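Local coordinates for protein viral interleukin-10 homolog (Human herpesvirus 5, PDB 1LQS) that mimics the host cytokine interleukin-10, binding the human IL-10 receptor in competition with human IL-10 and turning its immunosuppressive signalling to the virus's advantage, at residues Leu70-Tyr73 and Leu74-Phe78; Val119-Arg122 and Leu123-Ala127. One frame throughout, in Å; residues are numbered along the deposited sequence.

Contact 1: residues Leu70-Tyr73 and Leu74-Phe78; sequences LRRY and LEIVF
Tyr73 and Val77 meet one helical turn apart on helix 62-84, part of the helical bundle of the intertwined IL-10-type dimer. Their side chains lie side by side and point the same way. Val77 CG2 sits over one face of the tyrosine ring, a CH-pi contact 4.2 Å from the ring centroid, while Val77 CB packs 3.6 Å from Tyr73 CD1. Tyr73 swings CG back beside its own backbone N (chi1 -83°), which lays the ring alongside the valine. The phenol then runs on to the second subunit, where its OH bonds to Gly138 O of that chain.

This is the tight, buried side of the contact. Phe78 extends it: Tyr73 O approaches the edge of the Phe78 ring, 3.5 Å from Phe78 CD1. Leu70, Leu74 and Phe78 pack against helix 89-106.

Arg71, Glu75 and Ile76 make up the looser, solvent-facing side. Glu75 and Arg71 carry opposite charges, but Arg71 NH1 and Glu75 OE2 are 6.5 Å apart, and Arg71 NE forms its salt bridge with Asp67 instead. Arg72 lies between the two sides: its CG touches Val77 CG2, the bend at chi2 (52°) brings CD to 3.9 Å from Ile76 CB, and the residue packs on Ala127 of the second subunit.

The backbone widens into a pi-type turn at residues 74-77. Arg72 O accepts from both Ile76 N and Val77 N, the first coming in above the carbonyl plane. At the next step Phe78 N reaches back five residues to Tyr73 O, 2.9 Å away, on a lone pair in the carbonyl plane.

Contact 2: residues Val119-Arg122 and Leu123-Ala127; sequences VISR and LSQEA
Arg122 and Glu126, four residues apart on helix 116-126, form a salt bridge along one face of that helix, in the part of the IL-10-type intertwined dimer that reaches across to the second subunit. The two side chains lie side by side and point the same way.

Starting from the backbone, Arg122 CB lies 3.2 Å from the N of Leu123, a distance set by the covalent chain rather than by packing. CG stands opposite the backbone N (chi1 -174°), and this sends the chain along the helix to pass close to the glutamate: CG is 3.5 Å from Glu126 OE1, and CD keeps nearly the same distance from that oxygen. At chi3 (74°) the chain turns. NE faces OE1 at 3.5 Å, a long salt bridge in which the oxygen stands at the guanidinium edge, near its plane. The guanidinium and carboxylate planes are nevertheless 50° apart, so the two groups do not pair flat. NH2, at the tip, lies 3.9 Å from Leu123 CD2 and forms a salt bridge with Asp53 OD1 of the second subunit. Two carboxylates thus share one guanidinium, which would be expected to stabilise its charge.

Leu123, round the helix from Arg122, carries the apolar part of the contact. It runs alongside Val119, is buried, and also packs on Val56 of the second subunit. Behind these side chains, helical bonds join Leu123, Ser124 and Gln125 to the carbonyls four residues earlier. Leu123 O takes Ala127 N and, from the other subunit, Trp51 NE1. The glutamate stem also passes over its partner's backbone: the methylene Glu126 CG lies 3.3 Å from Arg122 O.

Both contacts are local, each made within a single helix: contact 1 in the middle of helix 62-84, contact 2 in helix 116-126 farther along the chain. Their nearest atoms are about 16 Å apart, and they lie on opposite sides of the chain's centre. Contact 1 is the more buried, with aromatic and aliphatic side chains inside and charged ones on its outer flank; contact 2 is a surface contact whose main side-chain interaction is ionic. The backbones differ as well, one widened by a pi-type turn, the other mostly in four-residue bonds until the helix nears its end. What they share is the second subunit, which touches both, as expected of an intertwined dimer.

Contact 1: residues Leu70-Tyr73 and Leu74-Phe78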
ATOM      1  N   LEU C  70     -12.079   2.897  16.203  1.00 36.10           N
ATOM      2  CA  LEU C  70     -11.901   3.845  17.291  1.00 36.77           C
ATOM      3  C   LEU C  70     -13.130   4.739  17.510  1.00 38.32           C
ATOM      4  O   LEU C  70     -13.488   5.056  18.656  1.00 37.61           O
ATOM      5  CB  LEU C  70     -10.656   4.689  17.029  1.00 36.90           C
ATOM      6  CG  LEU C  70      -9.330   3.913  17.031  1.00 36.57           C
ATOM      7  CD1 LEU C  70      -8.213   4.780  16.486  1.00 34.35           C
ATOM      8  CD2 LEU C  70      -9.011   3.456  18.442  1.00 35.41           C
ATOM      9  N   ARG C  71     -13.783   5.140  16.422  1.00 38.75           N
ATOM     10  CA  ARG C  71     -14.971   5.987  16.539  1.00 40.03           C
ATOM     11  C   ARG C  71     -16.123   5.173  17.108  1.00 39.03           C
ATOM     12  O   ARG C  71     -16.901   5.655  17.938  1.00 39.00           O
ATOM     13  CB  ARG C  71     -15.381   6.543  15.170  1.00 41.70           C
ATOM     14  CG  ARG C  71     -14.657   7.794  14.737  1.00 44.00           C
ATOM     15  CD  ARG C  71     -14.838   8.059  13.238  1.00 44.83           C
ATOM     16  NE  ARG C  71     -14.240   9.340  12.873  1.00 47.83           N
ATOM     17  CZ  ARG C  71     -14.774  10.523  13.175  1.00 47.41           C
ATOM     18  NH1 ARG C  71     -15.918  10.577  13.832  1.00 48.98           N
ATOM     19  NH2 ARG C  71     -14.156  11.647  12.845  1.00 47.31           N
ATOM     20  N   ARG C  72     -16.222   3.936  16.637  1.00 38.15           N
ATOM     21  CA  ARG C  72     -17.272   3.020  17.053  1.00 39.46           C
ATOM     22  C   ARG C  72     -17.213   2.806  18.573  1.00 41.30           C
ATOM     23  O   ARG C  72     -18.237   2.760  19.252  1.00 41.41           O
ATOM     24  CB  ARG C  72     -17.100   1.707  16.275  1.00 39.15           C
ATOM     25  CG  ARG C  72     -17.972   0.547  16.690  1.00 38.99           C
ATOM     26  CD  ARG C  72     -19.415   0.925  16.728  1.00 42.83           C
ATOM     27  NE  ARG C  72     -20.271  -0.232  16.482  1.00 45.55           N
ATOM     28  CZ  ARG C  72     -20.960  -0.419  15.359  1.00 45.97           C
ATOM     29  NH1 ARG C  72     -20.892   0.476  14.377  1.00 44.14           N
ATOM     30  NH2 ARG C  72     -21.723  -1.498  15.221  1.00 46.03           N
ATOM     31  N   TYR C  73     -16.005   2.697  19.107  1.00 42.39           N
ATOM     32  CA  TYR C  73     -15.840   2.498  20.530  1.00 43.00           C
ATOM     33  C   TYR C  73     -16.084   3.772  21.315  1.00 43.24           C
ATOM     34  O   TYR C  73     -16.813   3.776  22.307  1.00 45.37           O
ATOM     35  CB  TYR C  73     -14.438   1.998  20.830  1.00 42.16           C
ATOM     36  CG  TYR C  73     -14.263   0.516  20.654  1.00 41.34           C
ATOM     37  CD1 TYR C  73     -14.561  -0.365  21.683  1.00 40.06           C
ATOM     38  CD2 TYR C  73     -13.730  -0.002  19.481  1.00 40.84           C
ATOM     39  CE1 TYR C  73     -14.315  -1.727  21.549  1.00 40.51           C
ATOM     40  CE2 TYR C  73     -13.484  -1.356  19.340  1.00 39.32           C
ATOM     41  CZ  TYR C  73     -13.770  -2.211  20.375  1.00 39.02           C
ATOM     42  OH  TYR C  73     -13.460  -3.542  20.246  1.00 38.31           O
ATOM     43  N   LEU C  74     -15.462   4.858  20.891  1.00 42.54           N
ATOM     44  CA  LEU C  74     -15.645   6.094  21.619  1.00 42.73           C
ATOM     45  C   LEU C  74     -17.098   6.550  21.599  1.00 43.12           C
ATOM     46  O   LEU C  74     -17.607   7.050  22.600  1.00 41.88           O
ATOM     47  CB  LEU C  74     -14.732   7.182  21.044  1.00 41.82           C
ATOM     48  CG  LEU C  74     -13.239   6.875  21.207  1.00 40.19           C
ATOM     49  CD1 LEU C  74     -12.396   8.056  20.784  1.00 40.04           C
ATOM     50  CD2 LEU C  74     -12.959   6.565  22.648  1.00 39.83           C
ATOM     51  N   GLU C  75     -17.774   6.330  20.475  1.00 42.94           N
ATOM     52  CA  GLU C  75     -19.150   6.785  20.319  1.00 43.17           C
ATOM     53  C   GLU C  75     -20.302   5.826  20.615  1.00 43.37           C
ATOM     54  O   GLU C  75     -21.375   6.266  21.013  1.00 43.49           O
ATOM     55  CB  GLU C  75     -19.329   7.353  18.911  1.00 42.48           C
ATOM     56  CG  GLU C  75     -18.421   8.527  18.600  1.00 41.49           C
ATOM     57  CD  GLU C  75     -18.657   9.715  19.519  1.00 42.71           C
ATOM     58  OE1 GLU C  75     -19.830  10.137  19.660  1.00 42.00           O
ATOM     59  OE2 GLU C  75     -17.669  10.231  20.089  1.00 40.49           O
ATOM     60  N   ILE C  76     -20.099   4.529  20.426  1.00 43.96           N
ATOM     61  CA  ILE C  76     -21.174   3.576  20.668  1.00 44.21           C
ATOM     62  C   ILE C  76     -20.872   2.532  21.737  1.00 44.90           C
ATOM     63  O   ILE C  76     -21.580   2.442  22.746  1.00 44.40           O
ATOM     64  CB  ILE C  76     -21.564   2.826  19.370  1.00 44.15           C
ATOM     65  CG1 ILE C  76     -21.960   3.823  18.278  1.00 43.90           C
ATOM     66  CG2 ILE C  76     -22.728   1.901  19.643  1.00 44.20           C
ATOM     67  CD1 ILE C  76     -23.107   4.720  18.665  1.00 43.35           C
ATOM     68  N   VAL C  77     -19.825   1.742  21.510  1.00 45.53           N
ATOM     69  CA  VAL C  77     -19.452   0.678  22.441  1.00 45.78           C
ATOM     70  C   VAL C  77     -19.272   1.133  23.893  1.00 46.47           C
ATOM     71  O   VAL C  77     -19.978   0.668  24.791  1.00 45.00           O
ATOM     72  CB  VAL C  77     -18.159  -0.033  21.992  1.00 46.38           C
ATOM     73  CG1 VAL C  77     -17.952  -1.282  22.828  1.00 46.22           C
ATOM     74  CG2 VAL C  77     -18.226  -0.382  20.513  1.00 44.46           C
ATOM     75  N   PHE C  78     -18.328   2.036  24.136  1.00 46.20           N
ATOM     76  CA  PHE C  78     -18.120   2.483  25.503  1.00 47.22           C
ATOM     77  C   PHE C  78     -19.371   3.068  26.136  1.00 48.25           C
ATOM     78  O   PHE C  78     -19.738   2.673  27.245  1.00 51.06           O
ATOM     79  CB  PHE C  78     -16.956   3.475  25.601  1.00 45.95           C
ATOM     80  CG  PHE C  78     -15.632   2.820  25.888  1.00 44.52           C
ATOM     81  CD1 PHE C  78     -14.635   2.775  24.922  1.00 43.28           C
ATOM     82  CD2 PHE C  78     -15.388   2.233  27.125  1.00 44.23           C
ATOM     83  CE1 PHE C  78     -13.427   2.159  25.178  1.00 41.48           C
ATOM     84  CE2 PHE C  78     -14.176   1.612  27.389  1.00 44.64           C
ATOM     85  CZ  PHE C  78     -13.193   1.577  26.407  1.00 43.59           C
TER

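Contact 2: residues Val119-Arg122 and Leu123-Ala127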
ATOM      1  N   VAL C 119      -2.751  13.338  -0.738  1.00 46.62           N
ATOM      2  CA  VAL C 119      -2.615  13.596  -2.165  1.00 46.21           C
ATOM      3  C   VAL C 119      -3.732  14.525  -2.649  1.00 46.54           C
ATOM      4  O   VAL C 119      -3.460  15.527  -3.319  1.00 45.52           O
ATOM      5  CB  VAL C 119      -2.661  12.281  -2.967  1.00 47.10           C
ATOM      6  CG1 VAL C 119      -2.607  12.575  -4.464  1.00 46.50           C
ATOM      7  CG2 VAL C 119      -1.493  11.385  -2.555  1.00 45.39           C
ATOM      8  N   ILE C 120      -4.979  14.197  -2.307  1.00 46.12           N
ATOM      9  CA  ILE C 120      -6.123  15.026  -2.697  1.00 46.85           C
ATOM     10  C   ILE C 120      -5.907  16.455  -2.205  1.00 48.50           C
ATOM     11  O   ILE C 120      -6.249  17.424  -2.890  1.00 49.49           O
ATOM     12  CB  ILE C 120      -7.464  14.494  -2.105  1.00 45.01           C
ATOM     13  CG1 ILE C 120      -7.875  13.213  -2.819  1.00 43.00           C
ATOM     14  CG2 ILE C 120      -8.572  15.534  -2.259  1.00 41.25           C
ATOM     15  CD1 ILE C 120      -9.077  12.554  -2.213  1.00 42.62           C
ATOM     16  N   SER C 121      -5.333  16.585  -1.019  1.00 50.02           N
ATOM     17  CA  SER C 121      -5.072  17.901  -0.461  1.00 52.15           C
ATOM     18  C   SER C 121      -4.025  18.663  -1.290  1.00 52.50           C
ATOM     19  O   SER C 121      -4.248  19.812  -1.667  1.00 51.73           O
ATOM     20  CB  SER C 121      -4.599  17.766   0.990  1.00 52.97           C
ATOM     21  OG  SER C 121      -4.699  19.000   1.678  1.00 54.50           O
ATOM     22  N   ARG C 122      -2.892  18.026  -1.582  1.00 54.00           N
ATOM     23  CA  ARG C 122      -1.836  18.686  -2.355  1.00 55.43           C
ATOM     24  C   ARG C 122      -2.289  19.073  -3.754  1.00 54.68           C
ATOM     25  O   ARG C 122      -1.847  20.080  -4.298  1.00 53.88           O
ATOM     26  CB  ARG C 122      -0.594  17.800  -2.484  1.00 57.66           C
ATOM     27  CG  ARG C 122       0.578  18.533  -3.153  1.00 61.38           C
ATOM     28  CD  ARG C 122       1.699  17.601  -3.632  1.00 64.26           C
ATOM     29  NE  ARG C 122       1.339  16.841  -4.833  1.00 66.25           N
ATOM     30  CZ  ARG C 122       0.889  15.588  -4.835  1.00 66.86           C
ATOM     31  NH1 ARG C 122       0.737  14.926  -3.688  1.00 67.29           N
ATOM     32  NH2 ARG C 122       0.588  14.994  -5.986  1.00 65.51           N
ATOM     33  N   LEU C 123      -3.158  18.263  -4.345  1.00 54.59           N
ATOM     34  CA  LEU C 123      -3.651  18.560  -5.683  1.00 53.90           C
ATOM     35  C   LEU C 123      -4.559  19.785  -5.683  1.00 54.75           C
ATOM     36  O   LEU C 123      -4.365  20.704  -6.475  1.00 54.72           O
ATOM     37  CB  LEU C 123      -4.403  17.359  -6.264  1.00 51.45           C
ATOM     38  CG  LEU C 123      -3.541  16.164  -6.669  1.00 49.15           C
ATOM     39  CD1 LEU C 123      -4.430  15.044  -7.160  1.00 46.74           C
ATOM     40  CD2 LEU C 123      -2.547  16.589  -7.751  1.00 48.52           C
ATOM     41  N   SER C 124      -5.536  19.809  -4.786  1.00 56.35           N
ATOM     42  CA  SER C 124      -6.468  20.932  -4.735  1.00 57.99           C
ATOM     43  C   SER C 124      -5.816  22.264  -4.383  1.00 57.46           C
ATOM     44  O   SER C 124      -6.342  23.321  -4.722  1.00 57.04           O
ATOM     45  CB  SER C 124      -7.604  20.637  -3.749  1.00 58.38           C
ATOM     46  OG  SER C 124      -8.652  21.586  -3.886  1.00 58.95           O
ATOM     47  N   GLN C 125      -4.669  22.225  -3.717  1.00 58.49           N
ATOM     48  CA  GLN C 125      -3.996  23.464  -3.340  1.00 60.72           C
ATOM     49  C   GLN C 125      -3.275  24.131  -4.493  1.00 61.41           C
ATOM     50  O   GLN C 125      -3.258  25.359  -4.594  1.00 61.74           O
ATOM     51  CB  GLN C 125      -3.013  23.219  -2.200  1.00 60.44           C
ATOM     52  CG  GLN C 125      -3.668  23.273  -0.847  1.00 59.64           C
ATOM     53  CD  GLN C 125      -2.736  22.874   0.273  1.00 61.09           C
ATOM     54  OE1 GLN C 125      -3.095  22.986   1.449  1.00 61.88           O
ATOM     55  NE2 GLN C 125      -1.534  22.398  -0.077  1.00 59.07           N
ATOM     56  N   GLU C 126      -2.668  23.322  -5.354  1.00 62.27           N
ATOM     57  CA  GLU C 126      -1.967  23.861  -6.513  1.00 62.85           C
ATOM     58  C   GLU C 126      -3.038  24.423  -7.439  1.00 61.51           C
ATOM     59  O   GLU C 126      -2.981  25.573  -7.872  1.00 61.75           O
ATOM     60  CB  GLU C 126      -1.193  22.757  -7.235  1.00 63.67           C
ATOM     61  CG  GLU C 126      -0.163  22.056  -6.383  1.00 66.44           C
ATOM     62  CD  GLU C 126       0.229  20.713  -6.964  1.00 69.77           C
ATOM     63  OE1 GLU C 126       0.972  19.964  -6.289  1.00 71.74           O
ATOM     64  OE2 GLU C 126      -0.206  20.403  -8.097  1.00 70.28           O
ATOM     65  N   ALA C 127      -4.025  23.588  -7.721  1.00 60.60           N
ATOM     66  CA  ALA C 127      -5.121  23.960  -8.587  1.00 60.85           C
ATOM     67  C   ALA C 127      -5.899  25.147  -8.039  1.00 61.71           C
ATOM     68  O   ALA C 127      -6.823  25.635  -8.686  1.00 61.98           O
ATOM     69  CB  ALA C 127      -6.047  22.776  -8.768  1.00 61.07           C
TER